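Local coordinates for ABC transporter, substrate binding protein (Agrobacterium tumefaciens, PDB 3C9H) that probably captures a solute in the periplasm and delivers it to an ABC transporter, and binds a magnesium ion, at residues Arg110-Met115 against Trp125-Tyr130. Numbering follows the deposited sequence.
Sequences RSDLAM and WRNTAY
Arg110 lays one face of its guanidinium over CB of Asn127, which stands 3.7 Å above that plane and off toward its rim. With CG anti to the backbone N (chi1 -174°) and the chain extended as far as NE, the arginine reaches along the 126-127 turn. Arg110 NE meets Asp112 OD1 at 2.8 Å, a salt bridge on the syn lone pair, though the carboxylate oxygen lies 28° out of the guanidinium plane. Beneath this surface pair both main-chain polar groups of Ser111 are held: Ser111 N donates to Asn127 O at 2.7 Å, and Tyr130 OH donates a hydrogen bond to Ser111 O at 2.6 Å, almost in line with the carbonyl. A water links Ser111 OG to Thr128 O. Thr128 OG1 donates a hydrogen bond to Arg126 O (2.8 Å) from above the carbonyl plane, within the turn between strands 124-125 and 129-131, where Thr128 and Ala129 face Trp125 in a classic beta bulge. Tyr130 OH is also hydrogen-bonded to Ser116 OG, while helix 274-285 packs on Ser111, Leu113 and Tyr130. Donating through N and accepting through O, the Ser111 main chain is fixed to the hairpin at two points; the Arg110-Asp112 ion pair, internal to its own segment, adds only packing at the surface.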
ATOM      1  N   ARG A 110     -14.883   1.853  16.958  1.00 24.35           N
ATOM      2  CA  ARG A 110     -14.718   0.425  17.107  1.00 24.84           C
ATOM      3  C   ARG A 110     -15.708  -0.307  16.222  1.00 24.03           C
ATOM      4  O   ARG A 110     -16.875   0.111  16.063  1.00 23.57           O
ATOM      5  CB  ARG A 110     -14.906   0.033  18.589  1.00 25.03           C
ATOM      6  CG  ARG A 110     -14.631  -1.401  18.927  1.00 26.20           C
ATOM      7  CD  ARG A 110     -14.818  -1.664  20.455  1.00 28.52           C
ATOM      8  NE  ARG A 110     -14.373  -3.003  20.863  1.00 31.11           N
ATOM      9  CZ  ARG A 110     -13.196  -3.278  21.420  1.00 33.65           C
ATOM     10  NH1 ARG A 110     -12.288  -2.324  21.648  1.00 35.79           N
ATOM     11  NH2 ARG A 110     -12.918  -4.527  21.752  1.00 34.76           N
ATOM     12  N   SER A 111     -15.242  -1.413  15.661  1.00 23.64           N
ATOM     13  CA  SER A 111     -16.065  -2.267  14.833  1.00 24.16           C
ATOM     14  C   SER A 111     -15.996  -3.687  15.356  1.00 24.93           C
ATOM     15  O   SER A 111     -15.053  -4.417  15.046  1.00 24.27           O
ATOM     16  CB  SER A 111     -15.575  -2.240  13.387  1.00 23.71           C
ATOM     17  OG  SER A 111     -15.760  -0.980  12.820  1.00 21.57           O
ATOM     18  N   ASP A 112     -17.005  -4.072  16.145  1.00 26.31           N
ATOM     19  CA  ASP A 112     -17.077  -5.405  16.739  1.00 27.18           C
ATOM     20  C   ASP A 112     -17.827  -6.297  15.798  1.00 27.64           C
ATOM     21  O   ASP A 112     -19.069  -6.268  15.761  1.00 28.41           O
ATOM     22  CB  ASP A 112     -17.798  -5.375  18.087  1.00 27.77           C
ATOM     23  CG  ASP A 112     -17.003  -4.667  19.146  1.00 29.64           C
ATOM     24  OD1 ASP A 112     -15.766  -4.738  19.090  1.00 30.41           O
ATOM     25  OD2 ASP A 112     -17.620  -4.048  20.039  1.00 33.28           O
ATOM     26  N   LEU A 113     -17.088  -7.105  15.051  1.00 27.15           N
ATOM     27  CA  LEU A 113     -17.666  -7.863  13.947  1.00 28.21           C
ATOM     28  C   LEU A 113     -17.495  -9.365  14.123  1.00 29.23           C
ATOM     29  O   LEU A 113     -16.830  -9.830  15.047  1.00 28.80           O
ATOM     30  CB  LEU A 113     -17.040  -7.428  12.613  1.00 27.74           C
ATOM     31  CG  LEU A 113     -17.253  -5.959  12.223  1.00 27.57           C
ATOM     32  CD1 LEU A 113     -16.308  -5.464  11.090  1.00 26.64           C
ATOM     33  CD2 LEU A 113     -18.703  -5.764  11.866  1.00 28.11           C
ATOM     34  N   ALA A 114     -18.103 -10.084  13.181  1.00 30.71           N
ATOM     35  CA  ALA A 114     -18.082 -11.550  13.071  1.00 30.60           C
ATOM     36  C   ALA A 114     -16.681 -12.137  13.157  1.00 30.50           C
ATOM     37  O   ALA A 114     -16.421 -12.982  13.981  1.00 30.67           O
ATOM     38  CB  ALA A 114     -18.731 -11.954  11.730  1.00 31.20           C
ATOM     39  N   MET A 115     -15.781 -11.676  12.293  1.00 29.95           N
ATOM     40  CA  MET A 115     -14.417 -12.209  12.277  1.00 29.73           C
ATOM     41  C   MET A 115     -13.436 -11.523  13.246  1.00 28.51           C
ATOM     42  O   MET A 115     -12.250 -11.855  13.237  1.00 28.82           O
ATOM     43  CB  MET A 115     -13.861 -12.175  10.844  1.00 30.63           C
ATOM     44  CG  MET A 115     -14.433 -13.249   9.905  1.00 33.57           C
ATOM     45  SD  MET A 115     -13.931 -14.928  10.398  1.00 36.40           S
ATOM     46  CE  MET A 115     -12.100 -14.770  10.482  1.00 34.53           C
ATOM     47  N   TRP A 125      -5.858  -3.801  15.773  1.00 26.41           N
ATOM     48  CA  TRP A 125      -5.727  -2.821  16.857  1.00 26.08           C
ATOM     49  C   TRP A 125      -7.120  -2.480  17.415  1.00 25.54           C
ATOM     50  O   TRP A 125      -7.904  -1.805  16.762  1.00 22.17           O
ATOM     51  CB  TRP A 125      -5.031  -1.533  16.389  1.00 29.56           C
ATOM     52  CG  TRP A 125      -4.693  -0.589  17.534  1.00 30.23           C
ATOM     53  CD1 TRP A 125      -3.670  -0.727  18.430  1.00 34.00           C
ATOM     54  CD2 TRP A 125      -5.393   0.621  17.917  1.00 33.60           C
ATOM     55  NE1 TRP A 125      -3.686   0.309  19.335  1.00 33.42           N
ATOM     56  CE2 TRP A 125      -4.732   1.143  19.047  1.00 33.60           C
ATOM     57  CE3 TRP A 125      -6.532   1.285  17.437  1.00 34.49           C
ATOM     58  CZ2 TRP A 125      -5.154   2.328  19.691  1.00 34.98           C
ATOM     59  CZ3 TRP A 125      -6.950   2.470  18.077  1.00 32.93           C
ATOM     60  CH2 TRP A 125      -6.266   2.974  19.182  1.00 33.46           C
ATOM     61  N   ARG A 126      -7.420  -3.011  18.599  1.00 24.24           N
ATOM     62  CA  ARG A 126      -8.626  -2.669  19.366  1.00 25.58           C
ATOM     63  C   ARG A 126      -9.947  -2.795  18.649  1.00 23.67           C
ATOM     64  O   ARG A 126     -10.856  -2.005  18.901  1.00 23.17           O
ATOM     65  CB  ARG A 126      -8.510  -1.245  19.887  1.00 25.39           C
ATOM     66  CG  ARG A 126      -7.311  -1.050  20.759  1.00 28.87           C
ATOM     67  CD  ARG A 126      -7.450   0.228  21.509  1.00 31.84           C
ATOM     68  NE  ARG A 126      -6.362   0.393  22.454  1.00 37.36           N
ATOM     69  CZ  ARG A 126      -5.987   1.560  22.983  1.00 40.04           C
ATOM     70  NH1 ARG A 126      -6.590   2.707  22.649  1.00 40.94           N
ATOM     71  NH2 ARG A 126      -4.973   1.577  23.833  1.00 40.55           N
ATOM     72  N   ASN A 127     -10.065  -3.812  17.795  1.00 23.02           N
ATOM     73  CA  ASN A 127     -11.287  -4.056  17.005  1.00 22.50           C
ATOM     74  C   ASN A 127     -11.698  -2.821  16.182  1.00 21.62           C
ATOM     75  O   ASN A 127     -12.847  -2.694  15.757  1.00 20.82           O
ATOM     76  CB  ASN A 127     -12.430  -4.509  17.926  1.00 22.60           C
ATOM     77  CG  ASN A 127     -12.477  -6.024  18.142  1.00 23.58           C
ATOM     78  OD1 ASN A 127     -13.531  -6.559  18.500  1.00 27.51           O
ATOM     79  ND2 ASN A 127     -11.368  -6.708  17.939  1.00 19.64           N
ATOM     80  N   THR A 128     -10.716  -1.968  15.908  1.00 20.81           N
ATOM     81  CA  THR A 128     -10.936  -0.650  15.321  1.00 20.83           C
ATOM     82  C   THR A 128     -10.251  -0.489  13.957  1.00 20.28           C
ATOM     83  O   THR A 128     -10.913  -0.148  12.978  1.00 21.53           O
ATOM     84  CB  THR A 128     -10.462   0.468  16.294  1.00 19.87           C
ATOM     85  OG1 THR A 128     -11.216   0.373  17.506  1.00 20.98           O
ATOM     86  CG2 THR A 128     -10.712   1.872  15.690  1.00 20.36           C
ATOM     87  N   ALA A 129      -8.929  -0.701  13.928  1.00 19.97           N
ATOM     88  CA  ALA A 129      -8.104  -0.752  12.722  1.00 19.51           C
ATOM     89  C   ALA A 129      -7.664  -2.191  12.436  1.00 19.55           C
ATOM     90  O   ALA A 129      -7.069  -2.878  13.310  1.00 20.32           O
ATOM     91  CB  ALA A 129      -6.870   0.118  12.903  1.00 18.99           C
ATOM     92  N   TYR A 130      -7.973  -2.657  11.235  1.00 18.40           N
ATOM     93  CA  TYR A 130      -7.670  -4.011  10.814  1.00 18.56           C
ATOM     94  C   TYR A 130      -6.770  -4.030   9.592  1.00 18.47           C
ATOM     95  O   TYR A 130      -7.084  -3.407   8.565  1.00 17.77           O
ATOM     96  CB  TYR A 130      -8.962  -4.739  10.452  1.00 18.39           C
ATOM     97  CG  TYR A 130      -9.958  -4.911  11.584  1.00 18.16           C
ATOM     98  CD1 TYR A 130      -9.936  -6.050  12.355  1.00 19.30           C
ATOM     99  CD2 TYR A 130     -10.954  -3.954  11.846  1.00 17.64           C
ATOM    100  CE1 TYR A 130     -10.858  -6.252  13.395  1.00 18.88           C
ATOM    101  CE2 TYR A 130     -11.878  -4.146  12.888  1.00 18.05           C
ATOM    102  CZ  TYR A 130     -11.820  -5.300  13.650  1.00 18.28           C
ATOM    103  OH  TYR A 130     -12.708  -5.534  14.650  1.00 18.16           O
TER
HETATM  104  O   HOH W   1     -13.364   0.599  12.675  1.00 21.99           O